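Local coordinates for peroxin 22 (Pichia angusta, PDB 5NKZ), which forms a complex with the ubiquitin-conjugating enzyme Pex4p and is probably involved in peroxisome biogenesis, at residues Y52-I58 / Q80-V84; L36-L41 / P61-K65. All coordinates share one frame; numbering follows the deposited sequence.

Interaction 1 (Y52-I58 / Q80-V84)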
loop_
_atom_site.group_PDB
_atom_site.type_symbol
_atom_site.label_atom_id
_atom_site.label_comp_id
_atom_site.label_asym_id
_atom_site.label_seq_id
_atom_site.Cartn_x
_atom_site.Cartn_y
_atom_site.Cartn_z
ATOM N N TYR C 52 -5.894 18.200 -11.693
ATOM C CA TYR C 52 -5.241 17.946 -10.379
ATOM C C TYR C 52 -4.805 16.454 -10.128
ATOM O O TYR C 52 -5.683 15.566 -9.955
ATOM C CB TYR C 52 -6.167 18.399 -9.248
ATOM C CG TYR C 52 -6.842 19.777 -9.405
ATOM C CD1 TYR C 52 -6.252 20.821 -10.117
ATOM C CD2 TYR C 52 -8.062 20.040 -8.754
ATOM C CE1 TYR C 52 -6.885 22.074 -10.216
ATOM C CE2 TYR C 52 -8.706 21.260 -8.835
ATOM C CZ TYR C 52 -8.129 22.295 -9.571
ATOM O OH TYR C 52 -8.787 23.523 -9.636
ATOM N N PRO C 53 -3.463 16.169 -10.139
ATOM C CA PRO C 53 -3.012 14.792 -9.902
ATOM C C PRO C 53 -3.332 14.265 -8.501
ATOM O O PRO C 53 -3.702 13.086 -8.339
ATOM C CB PRO C 53 -1.482 14.880 -10.082
ATOM C CG PRO C 53 -1.248 16.080 -10.920
ATOM C CD PRO C 53 -2.305 17.037 -10.438
ATOM N N ASN C 54 -3.238 15.151 -7.510
ATOM C CA ASN C 54 -3.579 14.834 -6.119
ATOM C C ASN C 54 -5.055 15.001 -5.742
ATOM O O ASN C 54 -5.382 15.294 -4.569
ATOM C CB ASN C 54 -2.712 15.641 -5.149
ATOM C CG ASN C 54 -1.241 15.413 -5.371
ATOM O OD1 ASN C 54 -0.759 15.373 -6.509
ATOM N ND2 ASN C 54 -0.509 15.254 -4.270
ATOM N N LEU C 55 -5.952 14.821 -6.704
ATOM C CA LEU C 55 -7.352 14.788 -6.381
ATOM C C LEU C 55 -7.643 13.322 -6.386
ATOM O O LEU C 55 -7.013 12.559 -7.153
ATOM C CB LEU C 55 -8.164 15.531 -7.412
ATOM C CG LEU C 55 -9.686 15.308 -7.450
ATOM C CD1 LEU C 55 -10.429 15.721 -6.191
ATOM C CD2 LEU C 55 -10.205 16.106 -8.659
ATOM N N THR C 56 -8.531 12.910 -5.491
ATOM C CA THR C 56 -8.841 11.517 -5.331
ATOM C C THR C 56 -10.317 11.480 -4.994
ATOM O O THR C 56 -10.770 12.148 -4.067
ATOM C CB THR C 56 -7.945 10.882 -4.224
ATOM O OG1 THR C 56 -6.540 11.039 -4.540
ATOM C CG2 THR C 56 -8.257 9.392 -4.085
ATOM N N VAL C 57 -11.069 10.726 -5.768
ATOM C CA VAL C 57 -12.515 10.673 -5.661
ATOM C C VAL C 57 -12.991 9.352 -5.024
ATOM O O VAL C 57 -12.598 8.247 -5.438
ATOM C CB VAL C 57 -13.155 10.808 -7.065
ATOM C CG1 VAL C 57 -14.616 10.381 -7.074
ATOM C CG2 VAL C 57 -13.028 12.243 -7.583
ATOM N N ILE C 58 -13.921 9.481 -4.090
ATOM C CA ILE C 58 -14.480 8.362 -3.374
ATOM C C ILE C 58 -15.989 8.276 -3.653
ATOM O O ILE C 58 -16.766 9.133 -3.220
ATOM C CB ILE C 58 -14.148 8.527 -1.856
ATOM C CG1 ILE C 58 -12.629 8.743 -1.696
ATOM C CG2 ILE C 58 -14.619 7.323 -1.022
ATOM C CD1 ILE C 58 -12.246 9.408 -0.403
ATOM N N GLN C 80 -7.460 7.030 -9.615
ATOM C CA GLN C 80 -7.780 8.164 -8.753
ATOM C C GLN C 80 -9.178 8.082 -8.171
ATOM O O GLN C 80 -9.523 8.918 -7.350
ATOM C CB GLN C 80 -7.703 9.495 -9.505
ATOM C CG GLN C 80 -6.326 9.929 -9.977
ATOM C CD GLN C 80 -6.357 11.319 -10.640
ATOM O OE1 GLN C 80 -5.719 11.565 -11.669
ATOM N NE2 GLN C 80 -7.124 12.234 -10.059
ATOM N N VAL C 81 -9.987 7.121 -8.609
ATOM C CA VAL C 81 -11.380 6.971 -8.189
ATOM C C VAL C 81 -11.522 5.700 -7.359
ATOM O O VAL C 81 -11.001 4.678 -7.748
ATOM C CB VAL C 81 -12.311 6.905 -9.439
ATOM C CG1 VAL C 81 -13.766 6.616 -9.053
ATOM C CG2 VAL C 81 -12.219 8.215 -10.211
ATOM N N ILE C 82 -12.253 5.750 -6.247
ATOM C CA ILE C 82 -12.306 4.620 -5.294
ATOM C C ILE C 82 -13.749 4.216 -4.977
ATOM O O ILE C 82 -14.489 4.929 -4.306
ATOM C CB ILE C 82 -11.491 4.962 -4.034
ATOM C CG1 ILE C 82 -9.986 4.851 -4.335
ATOM C CG2 ILE C 82 -11.818 4.023 -2.897
ATOM C CD1 ILE C 82 -9.133 5.776 -3.497
ATOM N N GLN C 83 -14.139 3.064 -5.501
ATOM C CA GLN C 83 -15.471 2.499 -5.273
ATOM C C GLN C 83 -15.523 1.917 -3.882
ATOM O O GLN C 83 -14.795 0.998 -3.569
ATOM C CB GLN C 83 -15.784 1.366 -6.271
ATOM C CG GLN C 83 -17.161 0.737 -6.100
ATOM C CD GLN C 83 -18.247 1.753 -6.308
ATOM O OE1 GLN C 83 -18.601 2.026 -7.423
ATOM N NE2 GLN C 83 -18.740 2.346 -5.241
ATOM N N VAL C 84 -16.413 2.461 -3.074
ATOM C CA VAL C 84 -16.669 2.007 -1.739
ATOM C C VAL C 84 -18.037 1.320 -1.770
ATOM O O VAL C 84 -18.866 1.631 -2.626
ATOM C CB VAL C 84 -16.594 3.218 -0.789
ATOM C CG1 VAL C 84 -17.738 3.273 0.215
ATOM C CG2 VAL C 84 -15.222 3.293 -0.128
#
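Parallel strand pairing within a beta-alpha-beta unit joins Val57 to Val81 and Ile58 to Ile82, the two short strands lying 19° apart. Two backbone bonds set the register: Val57 N donates to Gln80 O at 2.9 Å, and Val57 O accepts from Ile82 N at 2.6 Å. Both polar atoms of Val57 are thus spent on the residues flanking Val81, the pattern expected of a parallel bridge.

The side chain of Gln80 adds a third, weaker link. Its chain runs straight beyond CG (chi2 -176°), carrying the amide to the carbonyl oxygens of the turn from Tyr52 to Leu55, where NE2 reaches Leu55 O at 2.9 Å. With an N-H...O angle of 125° this bond is weak; Tyr52 O stands farther from the same NE2, at 3.6 Å. An alanine in place of Gln80 would probably leave Leu55 O without this donor and open a gap beside the turn.

Apolar groups pack on both faces. Val81 CG2 approaches Val57 CB at 4.2 Å on the face where Val57 touches Leu49 of helix 46-51. On the other, Thr56 CG2, placed anti to its own backbone nitrogen, meets Ile82 CD1 at 3.8 Å, and Ile58 CG2 lies 4.2 Å from Val84 CG2, with Val93 of helix 87-97 touching both Ile58 and Val84. Strand 81-83 is outermost in this chain, and Gln83 N bonds an acidic side chain of the partner protein chain. Helices on both faces of a parallel sheet ordered 3-2-1-4-5 are the hallmark of a Rossmann-like alpha/beta fold.

Interaction 2 (L36-L41 / P61-K65)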
loop_
_atom_site.group_PDB
_atom_site.type_symbol
_atom_site.label_atom_id
_atom_site.label_comp_id
_atom_site.label_asym_id
_atom_site.label_seq_id
_atom_site.Cartn_x
_atom_site.Cartn_y
_atom_site.Cartn_z
ATOM N N LEU C 36 -18.244 11.729 -3.434
ATOM C CA LEU C 36 -19.421 11.975 -4.259
ATOM C C LEU C 36 -20.508 10.937 -3.984
ATOM O O LEU C 36 -20.336 9.768 -4.288
ATOM C CB LEU C 36 -19.048 11.950 -5.754
ATOM C CG LEU C 36 -17.929 12.909 -6.204
ATOM C CD1 LEU C 36 -17.512 12.660 -7.652
ATOM C CD2 LEU C 36 -18.342 14.349 -5.961
ATOM N N THR C 37 -21.601 11.378 -3.377
ATOM C CA THR C 37 -22.894 10.707 -3.500
ATOM C C THR C 37 -23.530 11.051 -4.853
ATOM O O THR C 37 -23.133 11.993 -5.499
ATOM C CB THR C 37 -23.861 11.183 -2.392
ATOM O OG1 THR C 37 -24.010 12.615 -2.454
ATOM C CG2 THR C 37 -23.334 10.811 -1.033
ATOM N N GLN C 38 -24.529 10.260 -5.253
ATOM C CA GLN C 38 -25.514 10.621 -6.282
ATOM C C GLN C 38 -25.781 12.130 -6.417
ATOM O O GLN C 38 -25.626 12.686 -7.493
ATOM C CB GLN C 38 -26.828 9.894 -5.967
ATOM C CG GLN C 38 -26.866 8.498 -6.526
ATOM C CD GLN C 38 -27.675 8.372 -7.808
ATOM O OE1 GLN C 38 -27.767 9.316 -8.611
ATOM N NE2 GLN C 38 -28.264 7.190 -8.014
ATOM N N LYS C 39 -26.094 12.794 -5.314
ATOM C CA LYS C 39 -26.482 14.191 -5.319
ATOM C C LYS C 39 -25.260 15.035 -5.543
ATOM O O LYS C 39 -25.232 15.847 -6.437
ATOM C CB LYS C 39 -27.159 14.590 -4.009
ATOM C CG LYS C 39 -28.530 13.926 -3.809
ATOM C CD LYS C 39 -28.448 12.498 -3.239
ATOM C CE LYS C 39 -29.580 12.116 -2.280
ATOM N NZ LYS C 39 -29.001 11.387 -1.109
ATOM N N ASP C 40 -24.213 14.814 -4.773
ATOM C CA ASP C 40 -22.975 15.601 -4.940
ATOM C C ASP C 40 -22.436 15.627 -6.375
ATOM O O ASP C 40 -21.793 16.572 -6.786
ATOM C CB ASP C 40 -21.912 15.061 -3.997
ATOM C CG ASP C 40 -22.239 15.336 -2.536
ATOM O OD1 ASP C 40 -22.575 16.504 -2.205
ATOM O OD2 ASP C 40 -22.159 14.382 -1.719
ATOM N N LEU C 41 -22.742 14.573 -7.115
ATOM C CA LEU C 41 -22.289 14.320 -8.495
ATOM C C LEU C 41 -22.445 15.453 -9.523
ATOM O O LEU C 41 -21.704 15.492 -10.503
ATOM C CB LEU C 41 -23.029 13.070 -9.006
ATOM C CG LEU C 41 -22.384 12.118 -9.994
ATOM C CD1 LEU C 41 -22.747 10.680 -9.649
ATOM C CD2 LEU C 41 -22.850 12.447 -11.396
ATOM N N PRO C 61 -21.609 4.010 -2.226
ATOM C CA PRO C 61 -22.143 2.773 -2.808
ATOM C C PRO C 61 -23.192 3.043 -3.889
ATOM O O PRO C 61 -23.243 2.312 -4.870
ATOM C CB PRO C 61 -22.797 2.064 -1.613
ATOM C CG PRO C 61 -22.119 2.606 -0.418
ATOM C CD PRO C 61 -21.651 3.977 -0.750
ATOM N N SER C 62 -24.002 4.086 -3.702
ATOM C CA SER C 62 -25.055 4.476 -4.669
ATOM C C SER C 62 -24.521 4.728 -6.072
ATOM O O SER C 62 -25.234 4.493 -7.034
ATOM C CB SER C 62 -25.783 5.750 -4.228
ATOM O OG SER C 62 -24.999 6.893 -4.552
ATOM N N VAL C 63 -23.286 5.221 -6.169
ATOM C CA VAL C 63 -22.645 5.518 -7.451
ATOM C C VAL C 63 -21.729 4.384 -7.905
ATOM O O VAL C 63 -20.701 4.136 -7.269
ATOM C CB VAL C 63 -21.800 6.809 -7.350
ATOM C CG1 VAL C 63 -21.170 7.159 -8.692
ATOM C CG2 VAL C 63 -22.654 7.949 -6.797
ATOM N N ASP C 64 -22.094 3.728 -9.008
ATOM C CA ASP C 64 -21.250 2.706 -9.628
ATOM C C ASP C 64 -20.013 3.315 -10.287
ATOM O O ASP C 64 -20.104 4.305 -11.004
ATOM C CB ASP C 64 -22.027 1.913 -10.681
ATOM C CG ASP C 64 -21.155 0.859 -11.380
ATOM O OD1 ASP C 64 -20.941 -0.231 -10.794
ATOM O OD2 ASP C 64 -20.665 1.129 -12.510
ATOM N N LYS C 65 -18.865 2.705 -10.061
ATOM C CA LYS C 65 -17.610 3.243 -10.552
ATOM C C LYS C 65 -17.579 3.228 -12.056
ATOM O O LYS C 65 -17.325 4.258 -12.660
ATOM C CB LYS C 65 -16.393 2.498 -9.967
ATOM C CG LYS C 65 -15.011 3.122 -10.235
ATOM C CD LYS C 65 -13.925 2.080 -10.359
ATOM C CE LYS C 65 -12.549 2.646 -10.682
ATOM N NZ LYS C 65 -11.940 3.094 -9.424
#
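Val63 turns one methyl, CG2, against the backbone that leaves strand 32-36, and this is the closely packed half of the contact. CG2 lies 3.4 Å from Gln38 N and 3.8 Å from Thr37 C, so it rests on the peptide group joining the two residues. Leu41 CD1 reaches the same methyl at 3.9 Å, roughly at right angles to the direction of Gln38 N, the two side chains meeting at a slant. CG2 stands beside the nitrogen of Val63 while CG1 is anti to it (chi1 -178°), which leaves both methyls within reach of Leu41 CD1.

The other half is looser and lies nearer solvent. Ser62 OG accepts a weak bond from Gln38 N, straight at 160° but long at 3.5 Å, and is also weakly bonded to His60 ND1. Beside it runs the aliphatic part of Gln38, whose CG lies 3.7 Å from Ser62 CB. The bend at chi2 (-101°) then directs the amide along the exposed margin, where NE2 comes no closer to Ser62 O than 4.2 Å.

The first loop contains an ST motif: Asp40 N donates to Thr37 OG1 at 3.2 Å, and that hydroxyl in turn donates to Asp40 OD2, meeting it from above the carboxylate plane. The other carboxylate oxygen, Asp40 OD1, bonds Thr105 and Asn127. Asp64 N-caps helix 65-71 through OD2 and Glu67 N. The contact therefore joins the loops that follow two neighbouring parallel strands, 32-36 and 55-59, with Phe68 of helix 65-71 packed on both Leu36 and Val63.

Overall arrangement
From the N terminus, strand 32-36 runs into the loop 36-41, the first half of interaction 2. Helix 46-51 and the 52-58 segment of interaction 1 follow before 61-65 returns to that loop, closing a stretch of 19 residues. The chain then passes through helix 65-71 to 80-84, where interaction 1 closes 21 residues. The segments alternate, so the two closures cross rather than nest. Their centres are 13 Å apart, yet they touch: Ile58 O and Leu36 N, 3.0 Å apart, probably hydrogen-bond, and Gln83 OE1 weakly bonds Lys65 N. Together they tie three adjacent strands to the loops beyond two of them.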